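Local coordinates for protein lysozyme (Penaeus vannamei, PDB 6UKC) that probably hydrolyses the beta-1,4 linkages of bacterial peptidoglycan and chitodextrins, as a C-type lysozyme of glycosyl hydrolase family 22, at residues 15-20 against 25-30. Residues are numbered along the deposited sequence; the frame is centred on the assembly and turned at random.
Sequences LLKRDY and DDIKNW
L16 and I27 meet with similar first torsions: chi1 of -65° in L16 and of -73° in I27 each set the next carbon (CG and CG1, respectively) anti to the carbonyl carbon, and both CB atoms point toward the opposing helix. The evidence for direct apolar packing is the 3.8 Å between L16 CB and I27 CG1; L16 and I27 are also the residues whose CA atoms lie nearest each other across the two segments, 6.5 Å apart. Beyond its CB, L16 reaches for W30: its CD1 branch stops 3.9 Å from W30 CB, the two side chains crossing at about a right angle. This touch is made at the root of the W30 side chain, and the indole turns to other partners, meeting Y111 and W114 edge-to-face. On the solvent side, K17 bends at chi2 and chi3 and runs across the tip of I27 nearly perpendicularly. I27 CD1 is approached by K17 CE at 3.4 Å, tighter than usual for two carbons, and by K17 CB at 3.7 Å, so the aliphatic part of the lysine lies over the isoleucine methyl. The bend is consistent with the tether at the far end, where K17 NZ is hydrogen-bonded to the carbonyl oxygen of L22, in the connection, and to N24 OD1, at the start of helix 24-38. The axes of the short segments approach to 10.1 Å and their directions differ by 135°; together the segments bury 199 Å², as two consecutive helices joined by a short connection, inclined well away from antiparallel and sharing a modest, mainly apolar interface. Within the C-type lysozyme fold, this joins helix 9-20 to helix 24-38; I27 also touches W134 of helix 126-134, while W30 packs on L91 and A94 of helix 88-105.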
loop_
_atom_site.group_PDB
_atom_site.type_symbol
_atom_site.label_atom_id
_atom_site.label_comp_id
_atom_site.label_asym_id
_atom_site.label_seq_id
_atom_site.Cartn_x
_atom_site.Cartn_y
_atom_site.Cartn_z
ATOM N N LEU A 15 13.939 -1.772 2.323
ATOM C CA LEU A 15 13.719 -2.092 0.888
ATOM C C LEU A 15 13.255 -0.840 0.140
ATOM O O LEU A 15 13.767 -0.575 -0.982
ATOM C CB LEU A 15 12.662 -3.184 0.754
ATOM C CG LEU A 15 12.253 -3.462 -0.687
ATOM C CD1 LEU A 15 13.405 -4.126 -1.435
ATOM C CD2 LEU A 15 10.989 -4.293 -0.749
ATOM N N LEU A 16 12.254 -0.144 0.690
ATOM C CA LEU A 16 11.717 1.092 0.051
ATOM C C LEU A 16 12.849 2.134 -0.075
ATOM O O LEU A 16 12.901 2.849 -1.108
ATOM C CB LEU A 16 10.528 1.610 0.860
ATOM C CG LEU A 16 9.296 0.702 0.901
ATOM C CD1 LEU A 16 8.261 1.270 1.857
ATOM C CD2 LEU A 16 8.672 0.531 -0.477
ATOM N N LYS A 17 13.780 2.181 0.885
ATOM C CA LYS A 17 14.904 3.146 0.837
ATOM C C LYS A 17 15.968 2.681 -0.167
ATOM O O LYS A 17 16.379 3.483 -1.013
ATOM C CB LYS A 17 15.544 3.323 2.213
ATOM C CG LYS A 17 16.727 4.294 2.228
ATOM C CD LYS A 17 16.355 5.735 1.899
ATOM C CE LYS A 17 15.454 6.364 2.949
ATOM N NZ LYS A 17 15.269 7.809 2.720
ATOM N N ARG A 18 16.442 1.447 -0.051
ATOM C CA ARG A 18 17.579 0.910 -0.856
ATOM C C ARG A 18 17.197 0.840 -2.347
ATOM O O ARG A 18 17.963 1.370 -3.188
ATOM C CB ARG A 18 17.991 -0.461 -0.306
ATOM C CG ARG A 18 19.279 -1.011 -0.902
ATOM C CD ARG A 18 19.568 -2.441 -0.500
ATOM N NE ARG A 18 18.327 -3.221 -0.473
ATOM C CZ ARG A 18 17.682 -3.623 0.639
ATOM N NH1 ARG A 18 18.158 -3.355 1.845
ATOM N NH2 ARG A 18 16.556 -4.307 0.541
ATOM N N ASP A 19 16.045 0.248 -2.673
ATOM C CA ASP A 19 15.735 -0.168 -4.065
ATOM C C ASP A 19 14.905 0.890 -4.791
ATOM O O ASP A 19 15.018 0.947 -6.042
ATOM C CB ASP A 19 15.005 -1.501 -4.105
ATOM C CG ASP A 19 15.878 -2.672 -3.716
ATOM O OD1 ASP A 19 16.996 -2.449 -3.212
ATOM O OD2 ASP A 19 15.421 -3.798 -3.924
ATOM N N TYR A 20 14.101 1.673 -4.062
ATOM C CA TYR A 20 13.119 2.638 -4.634
ATOM C C TYR A 20 13.473 4.095 -4.309
ATOM O O TYR A 20 12.770 4.988 -4.860
ATOM C CB TYR A 20 11.719 2.261 -4.151
ATOM C CG TYR A 20 11.331 0.883 -4.607
ATOM C CD1 TYR A 20 10.998 0.655 -5.937
ATOM C CD2 TYR A 20 11.399 -0.199 -3.751
ATOM C CE1 TYR A 20 10.684 -0.615 -6.389
ATOM C CE2 TYR A 20 11.118 -1.481 -4.202
ATOM C CZ TYR A 20 10.749 -1.686 -5.520
ATOM O OH TYR A 20 10.429 -2.933 -5.955
ATOM N N ASP A 25 9.294 10.482 4.452
ATOM C CA ASP A 25 7.841 10.760 4.523
ATOM C C ASP A 25 7.087 9.630 3.814
ATOM O O ASP A 25 6.104 9.111 4.367
ATOM C CB ASP A 25 7.439 12.089 3.874
ATOM C CG ASP A 25 5.995 12.420 4.224
ATOM O OD1 ASP A 25 5.756 12.731 5.415
ATOM O OD2 ASP A 25 5.099 12.251 3.351
ATOM N N ASP A 26 7.500 9.302 2.597
ATOM C CA ASP A 26 6.850 8.215 1.836
ATOM C C ASP A 26 6.987 6.956 2.668
ATOM O O ASP A 26 5.923 6.287 2.911
ATOM C CB ASP A 26 7.446 8.036 0.438
ATOM C CG ASP A 26 7.042 9.106 -0.568
ATOM O OD1 ASP A 26 6.467 10.151 -0.137
ATOM O OD2 ASP A 26 7.315 8.888 -1.761
ATOM N N ILE A 27 8.215 6.659 3.120
ATOM C CA ILE A 27 8.511 5.338 3.756
ATOM C C ILE A 27 7.650 5.191 5.024
ATOM O O ILE A 27 6.874 4.192 5.114
ATOM C CB ILE A 27 10.009 5.130 4.032
ATOM C CG1 ILE A 27 10.788 4.876 2.734
ATOM C CG2 ILE A 27 10.230 4.001 5.034
ATOM C CD1 ILE A 27 12.284 5.022 2.876
ATOM N N LYS A 28 7.705 6.162 5.946
ATOM C CA LYS A 28 6.983 6.000 7.245
ATOM C C LYS A 28 5.496 5.750 6.959
ATOM O O LYS A 28 4.872 4.924 7.675
ATOM C CB LYS A 28 7.209 7.200 8.171
ATOM C CG LYS A 28 6.615 8.522 7.712
ATOM C CD LYS A 28 7.184 9.678 8.494
ATOM C CE LYS A 28 6.373 10.949 8.383
ATOM N NZ LYS A 28 7.059 12.043 9.125
ATOM N N ASN A 29 4.956 6.402 5.925
ATOM C CA ASN A 29 3.528 6.255 5.550
ATOM C C ASN A 29 3.309 4.865 4.934
ATOM O O ASN A 29 2.290 4.235 5.282
ATOM C CB ASN A 29 3.050 7.413 4.674
ATOM C CG ASN A 29 2.704 8.643 5.491
ATOM O OD1 ASN A 29 1.824 8.582 6.331
ATOM N ND2 ASN A 29 3.426 9.739 5.303
ATOM N N TRP A 30 4.179 4.390 4.032
ATOM C CA TRP A 30 3.894 3.091 3.362
ATOM C C TRP A 30 4.071 1.957 4.387
ATOM O O TRP A 30 3.221 1.024 4.414
ATOM C CB TRP A 30 4.723 2.887 2.076
ATOM C CG TRP A 30 4.334 3.762 0.921
ATOM C CD1 TRP A 30 5.188 4.519 0.166
ATOM C CD2 TRP A 30 3.021 3.941 0.337
ATOM N NE1 TRP A 30 4.501 5.179 -0.823
ATOM C CE2 TRP A 30 3.169 4.849 -0.745
ATOM C CE3 TRP A 30 1.739 3.445 0.617
ATOM C CZ2 TRP A 30 2.097 5.264 -1.531
ATOM C CZ3 TRP A 30 0.672 3.870 -0.148
ATOM C CH2 TRP A 30 0.852 4.755 -1.216
#